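Local coordinates for protein nigritoxine (Vibrio nigripulchritudo, PDB 5M41) that acts as a bacterial toxin against crustaceans and insects, at residues A[331-336]-A[365-370]; A[339-344]-A[394-399]; A[283-288]-A[437-442]. One frame throughout, in Å; residues are numbered along the deposited sequence.

Contact 1 of 3, residues A[331-336]-A[365-370]; sequences LSLAAI and TGVDIV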
loop_
_atom_site.group_PDB
_atom_site.type_symbol
_atom_site.label_atom_id
_atom_site.label_comp_id
_atom_site.label_asym_id
_atom_site.label_seq_id
_atom_site.Cartn_x
_atom_site.Cartn_y
_atom_site.Cartn_z
ATOM N N LEU A 331 0.605 -5.524 -7.525
ATOM C CA LEU A 331 0.081 -4.310 -8.112
ATOM C C LEU A 331 -0.043 -3.290 -6.986
ATOM O O LEU A 331 -0.919 -3.410 -6.110
ATOM C CB LEU A 331 -1.249 -4.559 -8.833
ATOM C CG LEU A 331 -2.176 -3.383 -9.173
ATOM C CD1 LEU A 331 -1.529 -2.380 -10.111
ATOM C CD2 LEU A 331 -3.456 -3.916 -9.788
ATOM N N SER A 332 0.846 -2.303 -6.997
ATOM C CA SER A 332 0.867 -1.267 -5.971
ATOM C C SER A 332 -0.015 -0.116 -6.384
ATOM O O SER A 332 0.104 0.377 -7.490
ATOM C CB SER A 332 2.288 -0.718 -5.757
ATOM O OG SER A 332 3.122 -1.671 -5.120
ATOM N N LEU A 333 -0.892 0.312 -5.486
ATOM C CA LEU A 333 -1.645 1.527 -5.681
ATOM C C LEU A 333 -1.203 2.425 -4.549
ATOM O O LEU A 333 -1.549 2.200 -3.377
ATOM C CB LEU A 333 -3.138 1.227 -5.651
ATOM C CG LEU A 333 -3.611 0.249 -6.737
ATOM C CD1 LEU A 333 -5.011 -0.239 -6.428
ATOM C CD2 LEU A 333 -3.566 0.904 -8.115
ATOM N N ALA A 334 -0.383 3.409 -4.900
ATOM C CA ALA A 334 0.290 4.245 -3.920
ATOM C C ALA A 334 -0.177 5.663 -4.075
ATOM O O ALA A 334 -0.108 6.219 -5.163
ATOM C CB ALA A 334 1.797 4.175 -4.105
ATOM N N ALA A 335 -0.648 6.251 -2.981
ATOM C CA ALA A 335 -0.963 7.663 -2.953
ATOM C C ALA A 335 0.303 8.473 -3.233
ATOM O O ALA A 335 1.434 8.036 -2.942
ATOM C CB ALA A 335 -1.551 8.049 -1.621
ATOM N N ILE A 336 0.094 9.639 -3.825
ATOM C CA ILE A 336 1.169 10.546 -4.225
ATOM C C ILE A 336 0.773 11.963 -3.756
ATOM O O ILE A 336 -0.380 12.350 -3.906
ATOM C CB ILE A 336 1.367 10.492 -5.771
ATOM C CG1 ILE A 336 1.982 9.140 -6.228
ATOM C CG2 ILE A 336 2.189 11.666 -6.287
ATOM C CD1 ILE A 336 3.354 8.814 -5.637
ATOM N N THR A 365 1.114 4.425 2.777
ATOM C CA THR A 365 0.912 5.200 1.560
ATOM C C THR A 365 -0.095 4.592 0.589
ATOM O O THR A 365 -0.363 5.173 -0.461
ATOM C CB THR A 365 2.235 5.374 0.807
ATOM O OG1 THR A 365 2.822 4.086 0.628
ATOM C CG2 THR A 365 3.220 6.292 1.587
ATOM N N GLY A 366 -0.660 3.430 0.907
ATOM C CA GLY A 366 -1.506 2.755 -0.078
ATOM C C GLY A 366 -1.688 1.263 0.130
ATOM O O GLY A 366 -1.493 0.755 1.243
ATOM N N VAL A 367 -2.072 0.561 -0.937
ATOM C CA VAL A 367 -2.252 -0.880 -0.865
ATOM C C VAL A 367 -1.531 -1.588 -2.002
ATOM O O VAL A 367 -1.339 -1.023 -3.077
ATOM C CB VAL A 367 -3.744 -1.322 -0.857
ATOM C CG1 VAL A 367 -4.509 -0.553 0.216
ATOM C CG2 VAL A 367 -4.382 -1.090 -2.219
ATOM N N ASP A 368 -1.116 -2.823 -1.736
ATOM C CA ASP A 368 -0.608 -3.691 -2.787
ATOM C C ASP A 368 -1.555 -4.886 -2.930
ATOM O O ASP A 368 -1.945 -5.498 -1.940
ATOM C CB ASP A 368 0.769 -4.222 -2.414
ATOM C CG ASP A 368 1.788 -3.111 -2.148
ATOM O OD1 ASP A 368 1.854 -2.103 -2.906
ATOM O OD2 ASP A 368 2.568 -3.275 -1.175
ATOM N N ILE A 369 -1.888 -5.221 -4.162
ATOM C CA ILE A 369 -2.699 -6.396 -4.467
ATOM C C ILE A 369 -1.749 -7.451 -5.031
ATOM O O ILE A 369 -1.111 -7.231 -6.074
ATOM C CB ILE A 369 -3.823 -6.042 -5.465
ATOM C CG1 ILE A 369 -4.696 -4.897 -4.893
ATOM C CG2 ILE A 369 -4.657 -7.294 -5.784
ATOM C CD1 ILE A 369 -5.596 -4.178 -5.897
ATOM N N VAL A 370 -1.590 -8.554 -4.302
ATOM C CA VAL A 370 -0.559 -9.577 -4.629
ATOM C C VAL A 370 -1.197 -10.925 -5.009
ATOM O O VAL A 370 -2.024 -11.451 -4.281
ATOM C CB VAL A 370 0.412 -9.773 -3.449
ATOM C CG1 VAL A 370 1.410 -10.912 -3.722
ATOM C CG2 VAL A 370 1.159 -8.467 -3.156
#
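Residues 331-336 and 366-370 are antiparallel neighbours in a sheet deep in the middle of the chain, their short axes 4.6 Å apart. Leu-331 with Ile-369 and Leu-333 with Val-367 are the hydrogen-bonded pairs: Leu-331 N reaches Ile-369 O at 2.8 Å, and Leu-333 N bonds to Val-367 O. Ala-335 N reaches Thr-365 O and carries the ladder just past the start of strand 366-370. In the non-hydrogen-bonded pair Ser-332/Asp-368, the hydroxyl OG of Ser-332 donates to Asp-368 OD1 at 2.6 Å, coming in from above the carboxylate plane, 48° out of it. With chi1 of -71°, that OG lies beside its own backbone N and leans over the aspartate. Both carboxylate oxygens have further partners: Gln-442 NE2 binds OD1, while Thr-440 OG1 and Ala-441 N bind OD2, so a buried acid is gripped from several sides. Leu-331, Leu-333, Val-367 and Ile-369 share the other face, where Leu-333 CD1 lies 4.0 Å from Ile-369 CD1, diagonally, from one hydrogen-bonded pair to the next. Gly-366 lets its CA come within 3.3 Å of Leu-333 O. Helix 386-396 packs on the leucine and valine face, helix 444-457 on the side of Ser-332 and Ala-334, and strands 340-348 and 359-363 flank the pair.

Contact 2 of 3, residues A[339-344]-A[394-399]; sequences GKIVAK and SVASSS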
loop_
_atom_site.group_PDB
_atom_site.type_symbol
_atom_site.label_atom_id
_atom_site.label_comp_id
_atom_site.label_asym_id
_atom_site.label_seq_id
_atom_site.Cartn_x
_atom_site.Cartn_y
_atom_site.Cartn_z
ATOM N N GLY A 339 -2.980 14.608 -3.938
ATOM C CA GLY A 339 -4.209 13.904 -4.280
ATOM C C GLY A 339 -4.113 13.028 -5.511
ATOM O O GLY A 339 -5.107 12.830 -6.203
ATOM N N LYS A 340 -2.922 12.502 -5.783
ATOM C CA LYS A 340 -2.734 11.569 -6.889
ATOM C C LYS A 340 -2.522 10.142 -6.380
ATOM O O LYS A 340 -2.308 9.934 -5.171
ATOM C CB LYS A 340 -1.565 12.002 -7.770
ATOM C CG LYS A 340 -1.840 13.266 -8.582
ATOM C CD LYS A 340 -0.552 13.849 -9.150
ATOM C CE LYS A 340 -0.796 15.189 -9.854
ATOM N NZ LYS A 340 -1.724 15.055 -11.019
ATOM N N ILE A 341 -2.609 9.178 -7.298
ATOM C CA ILE A 341 -2.304 7.768 -7.031
ATOM C C ILE A 341 -1.491 7.235 -8.199
ATOM O O ILE A 341 -1.822 7.485 -9.346
ATOM C CB ILE A 341 -3.572 6.888 -6.892
ATOM C CG1 ILE A 341 -4.255 7.163 -5.565
ATOM C CG2 ILE A 341 -3.199 5.402 -6.885
ATOM C CD1 ILE A 341 -5.500 6.322 -5.334
ATOM N N VAL A 342 -0.413 6.518 -7.900
ATOM C CA VAL A 342 0.336 5.831 -8.940
ATOM C C VAL A 342 0.024 4.327 -8.877
ATOM O O VAL A 342 -0.019 3.742 -7.787
ATOM C CB VAL A 342 1.856 6.137 -8.863
ATOM C CG1 VAL A 342 2.484 5.577 -7.596
ATOM C CG2 VAL A 342 2.589 5.643 -10.107
ATOM N N ALA A 343 -0.250 3.727 -10.035
ATOM C CA ALA A 343 -0.290 2.270 -10.148
ATOM C C ALA A 343 1.041 1.835 -10.728
ATOM O O ALA A 343 1.550 2.462 -11.670
ATOM C CB ALA A 343 -1.421 1.814 -11.053
ATOM N N LYS A 344 1.600 0.776 -10.154
ATOM C CA LYS A 344 2.875 0.249 -10.578
ATOM C C LYS A 344 2.933 -1.228 -10.231
ATOM O O LYS A 344 2.587 -1.606 -9.108
ATOM C CB LYS A 344 4.004 0.995 -9.851
ATOM C CG LYS A 344 5.392 0.756 -10.417
ATOM C CD LYS A 344 6.358 1.903 -10.077
ATOM C CE LYS A 344 7.701 1.743 -10.812
ATOM N NZ LYS A 344 8.332 3.088 -11.093
ATOM N N SER A 394 -10.851 7.164 -1.886
ATOM C CA SER A 394 -11.539 8.141 -1.035
ATOM C C SER A 394 -10.620 8.804 -0.010
ATOM O O SER A 394 -10.839 9.962 0.352
ATOM C CB SER A 394 -12.753 7.535 -0.328
ATOM O OG SER A 394 -12.356 6.651 0.711
ATOM N N VAL A 395 -9.604 8.091 0.474
ATOM C CA VAL A 395 -8.679 8.719 1.433
ATOM C C VAL A 395 -7.436 9.332 0.768
ATOM O O VAL A 395 -6.811 10.225 1.343
ATOM C CB VAL A 395 -8.305 7.804 2.632
ATOM C CG1 VAL A 395 -9.543 7.461 3.467
ATOM C CG2 VAL A 395 -7.593 6.546 2.156
ATOM N N ALA A 396 -7.077 8.882 -0.436
ATOM C CA ALA A 396 -5.986 9.538 -1.187
ATOM C C ALA A 396 -6.477 10.812 -1.876
ATOM O O ALA A 396 -5.693 11.711 -2.184
ATOM C CB ALA A 396 -5.386 8.601 -2.213
ATOM N N SER A 397 -7.787 10.856 -2.089
ATOM C CA SER A 397 -8.513 11.891 -2.808
ATOM C C SER A 397 -7.919 13.300 -2.808
ATOM O O SER A 397 -7.782 13.938 -3.863
ATOM C CB SER A 397 -9.933 11.961 -2.255
ATOM O OG SER A 397 -10.541 13.117 -2.738
ATOM N N SER A 398 -7.599 13.801 -1.628
ATOM C CA SER A 398 -7.121 15.161 -1.532
ATOM C C SER A 398 -6.064 15.239 -0.430
ATOM O O SER A 398 -6.070 16.159 0.392
ATOM C CB SER A 398 -8.300 16.077 -1.225
ATOM O OG SER A 398 -8.875 15.678 0.012
ATOM N N SER A 399 -5.177 14.244 -0.423
ATOM C CA SER A 399 -4.060 14.169 0.515
ATOM C C SER A 399 -2.874 15.032 0.061
ATOM O O SER A 399 -2.304 14.804 -1.005
ATOM C CB SER A 399 -3.588 12.728 0.642
ATOM O OG SER A 399 -2.466 12.648 1.496
#
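The peptide carbonyl of Ser-399 is the flat group that matters here, for no aromatic ring takes part: Gly-339 N donates to Ser-399 O at 3.0 Å, tilted 34° from the carbonyl plane. The bond is bent, with an N-H...O angle of 137°. Two more carbonyls face the same glycine through its CA, which lies 3.4 Å from Ala-396 O and 3.6 Å from Ser-397 O. The first of these C-H...O contacts is the straighter. Having no side chain, Gly-339 can lay its backbone directly against the end of the helix, with its CA 4.2 Å from that of Ser-398. Ala-396 O is shared, since Ser-399 N bonds back to it at 3.1 Å and so folds the chain over as it leaves helix 386-396. Ser-397 is the first residue beyond the helix to lose helical backbone angles. Gly-339 itself, with a positive phi, ends the tight connection of the beta hairpin formed by strands 328-336 and 340-348, and the contact therefore sets the turn end of that hairpin against the C-terminal end of helix 386-396. Next to the polar cluster, the methyl of Ala-396 points at the strand and touches the side of the Ile-341 branch, CB to CG1 at 3.8 Å and CB to CD1 at 3.9 Å. Ile-341 extends that branch fully, chi2 -179°, which carries CD1 out to the alanine. Ala-335 and Ala-297 also press on Ala-396. Beyond the contact, Ser-399 OG takes a bond from Gly-402 N, and on the opposite strand edge from the hairpin partner, Gly-339 and Ile-341 share backbone hydrogen bonds with Ala-297 and Met-295.

Contact 3 of 3, residues A[283-288]-A[437-442]; sequences IGAWID and PIPTAQ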
loop_
_atom_site.group_PDB
_atom_site.type_symbol
_atom_site.label_atom_id
_atom_site.label_comp_id
_atom_site.label_asym_id
_atom_site.label_seq_id
_atom_site.Cartn_x
_atom_site.Cartn_y
_atom_site.Cartn_z
ATOM N N ILE A 283 15.085 -7.334 2.768
ATOM C CA ILE A 283 14.347 -8.468 2.225
ATOM C C ILE A 283 14.368 -8.386 0.692
ATOM O O ILE A 283 14.565 -9.404 0.020
ATOM C CB ILE A 283 12.889 -8.561 2.778
ATOM C CG1 ILE A 283 12.856 -8.702 4.315
ATOM C CG2 ILE A 283 12.124 -9.702 2.124
ATOM C CD1 ILE A 283 13.648 -9.867 4.886
ATOM N N GLY A 284 14.189 -7.177 0.152
ATOM C CA GLY A 284 14.170 -6.962 -1.303
ATOM C C GLY A 284 13.169 -7.876 -1.998
ATOM O O GLY A 284 13.520 -8.661 -2.900
ATOM N N ALA A 285 11.914 -7.785 -1.572
ATOM C CA ALA A 285 10.883 -8.719 -2.060
ATOM C C ALA A 285 10.475 -8.478 -3.524
ATOM O O ALA A 285 10.162 -9.438 -4.256
ATOM C CB ALA A 285 9.662 -8.700 -1.131
ATOM N N TRP A 286 10.525 -7.212 -3.951
ATOM C CA TRP A 286 9.917 -6.777 -5.213
ATOM C C TRP A 286 10.877 -6.155 -6.199
ATOM O O TRP A 286 11.761 -5.397 -5.814
ATOM C CB TRP A 286 8.772 -5.817 -4.904
ATOM C CG TRP A 286 7.711 -6.488 -4.050
ATOM C CD1 TRP A 286 7.414 -6.255 -2.714
ATOM C CD2 TRP A 286 6.815 -7.592 -4.450
ATOM N NE1 TRP A 286 6.394 -7.064 -2.287
ATOM C CE2 TRP A 286 5.994 -7.896 -3.279
ATOM C CE3 TRP A 286 6.593 -8.294 -5.632
ATOM C CZ2 TRP A 286 5.018 -8.885 -3.305
ATOM C CZ3 TRP A 286 5.606 -9.285 -5.652
ATOM C CH2 TRP A 286 4.834 -9.574 -4.515
ATOM N N ILE A 287 10.699 -6.489 -7.480
ATOM C CA ILE A 287 11.503 -5.945 -8.566
ATOM C C ILE A 287 10.603 -5.025 -9.381
ATOM O O ILE A 287 9.584 -5.461 -9.907
ATOM C CB ILE A 287 12.006 -7.052 -9.534
ATOM C CG1 ILE A 287 12.886 -8.063 -8.812
ATOM C CG2 ILE A 287 12.733 -6.447 -10.752
ATOM C CD1 ILE A 287 12.923 -9.418 -9.506
ATOM N N ASP A 288 11.001 -3.766 -9.508
ATOM C CA ASP A 288 10.291 -2.804 -10.347
ATOM C C ASP A 288 10.083 -3.300 -11.769
ATOM O O ASP A 288 10.951 -3.968 -12.336
ATOM C CB ASP A 288 11.064 -1.483 -10.392
ATOM C CG ASP A 288 10.508 -0.450 -9.423
ATOM O OD1 ASP A 288 10.497 0.730 -9.812
ATOM O OD2 ASP A 288 10.075 -0.805 -8.292
ATOM N N PRO A 437 4.714 -12.645 6.431
ATOM C CA PRO A 437 4.084 -11.794 5.437
ATOM C C PRO A 437 5.100 -11.119 4.489
ATOM O O PRO A 437 6.207 -10.772 4.899
ATOM C CB PRO A 437 3.331 -10.752 6.278
ATOM C CG PRO A 437 3.965 -10.822 7.631
ATOM C CD PRO A 437 4.323 -12.266 7.803
ATOM N N ILE A 438 4.729 -10.956 3.229
ATOM C CA ILE A 438 5.571 -10.216 2.294
ATOM C C ILE A 438 5.511 -8.715 2.613
ATOM O O ILE A 438 4.430 -8.158 2.770
ATOM C CB ILE A 438 5.227 -10.477 0.803
ATOM C CG1 ILE A 438 4.945 -11.982 0.573
ATOM C CG2 ILE A 438 6.398 -9.991 -0.077
ATOM C CD1 ILE A 438 4.779 -12.388 -0.889
ATOM N N PRO A 439 6.685 -8.065 2.735
ATOM C CA PRO A 439 6.727 -6.615 2.923
ATOM C C PRO A 439 6.082 -5.874 1.750
ATOM O O PRO A 439 5.996 -6.403 0.635
ATOM C CB PRO A 439 8.238 -6.296 2.972
ATOM C CG PRO A 439 8.882 -7.580 3.366
ATOM C CD PRO A 439 8.022 -8.673 2.779
ATOM N N THR A 440 5.633 -4.659 2.008
ATOM C CA THR A 440 5.082 -3.831 0.956
ATOM C C THR A 440 6.163 -3.451 -0.060
ATOM O O THR A 440 7.343 -3.373 0.262
ATOM C CB THR A 440 4.409 -2.563 1.507
ATOM O OG1 THR A 440 3.846 -1.828 0.408
ATOM C CG2 THR A 440 5.418 -1.684 2.287
ATOM N N ALA A 441 5.751 -3.290 -1.308
ATOM C CA ALA A 441 6.646 -2.773 -2.317
ATOM C C ALA A 441 6.802 -1.262 -2.174
ATOM O O ALA A 441 7.748 -0.709 -2.722
ATOM C CB ALA A 441 6.132 -3.112 -3.695
ATOM N N GLN A 442 5.890 -0.601 -1.447
ATOM C CA GLN A 442 5.896 0.883 -1.331
ATOM C C GLN A 442 6.965 1.367 -0.344
ATOM O O GLN A 442 6.669 1.859 0.740
ATOM C CB GLN A 442 4.500 1.391 -0.974
ATOM C CG GLN A 442 3.503 0.986 -2.061
ATOM C CD GLN A 442 2.083 1.458 -1.834
ATOM O OE1 GLN A 442 1.836 2.513 -1.223
ATOM N NE2 GLN A 442 1.134 0.696 -2.355
#
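Trp-286 lies against the 438-441 loop, its indole ring meeting Ile-438, Pro-439 and Ala-441 in turn. Its NE1 donates to Pro-439 O at 3.0 Å; the carbonyl oxygen sits at the ring edge, only 2° out of the indole plane, so this bond fixes how the ring is rotated. Beside it, the methyl of Ala-441 is a small bump set obliquely against the pyrrole part of the ring, with CB 3.5 Å from Trp-286 CD1. A second bump, the CG2 methyl of Ile-438, fills the hollow between the indole and Ala-285: it is 3.7 Å from Trp-286 CZ2 and equally 3.7 Å from Ala-285 CB. A chi1 of -42° puts that methyl anti to the backbone N of Ile-438 and turns it into the hollow. Further along, Pro-439 and Ile-283 cross at about a right angle, Pro-439 CG resting 4.1 Å from Ile-283 CG2. Ile-283 ends helix 277-283, and Gly-284, with positive phi, swings the chain into strand 286-288, bringing isoleucine, alanine and tryptophan to bear on one loop. Ser-346, Val-348 and Ser-330 of the sheet also touch the tryptophan. Where the loop turns toward helix 444-457, Thr-440 OG1, also hydrogen-bonded to Asp-368 OD2, accepts a bond from Gln-442 N at 3.0 Å, with an N-H...O angle of 165°: an ST turn.

How the contacts relate
From the N terminus, residues 283-288 come first and find their partner last: contact 3 closes the longest loop, 148 residues, and both other contacts nest inside it. Segments 331-336 and 339-344 follow as the two arms of one hairpin. Contact 1 then closes at 365-370 and contact 2 at 394-399, so their segments alternate and the two loops cross. Contact 1 joins strands within the sheet, contact 2 joins the hairpin to the end of helix 386-396, and contact 3 joins the end of helix 277-283 and strand 286-288 to the loop before helix 444-457. Hydrogen bonds link strands 328-336 and 340-348, while Thr-365 OG1 and Gln-442 OE1 tie contact 1 to contact 3.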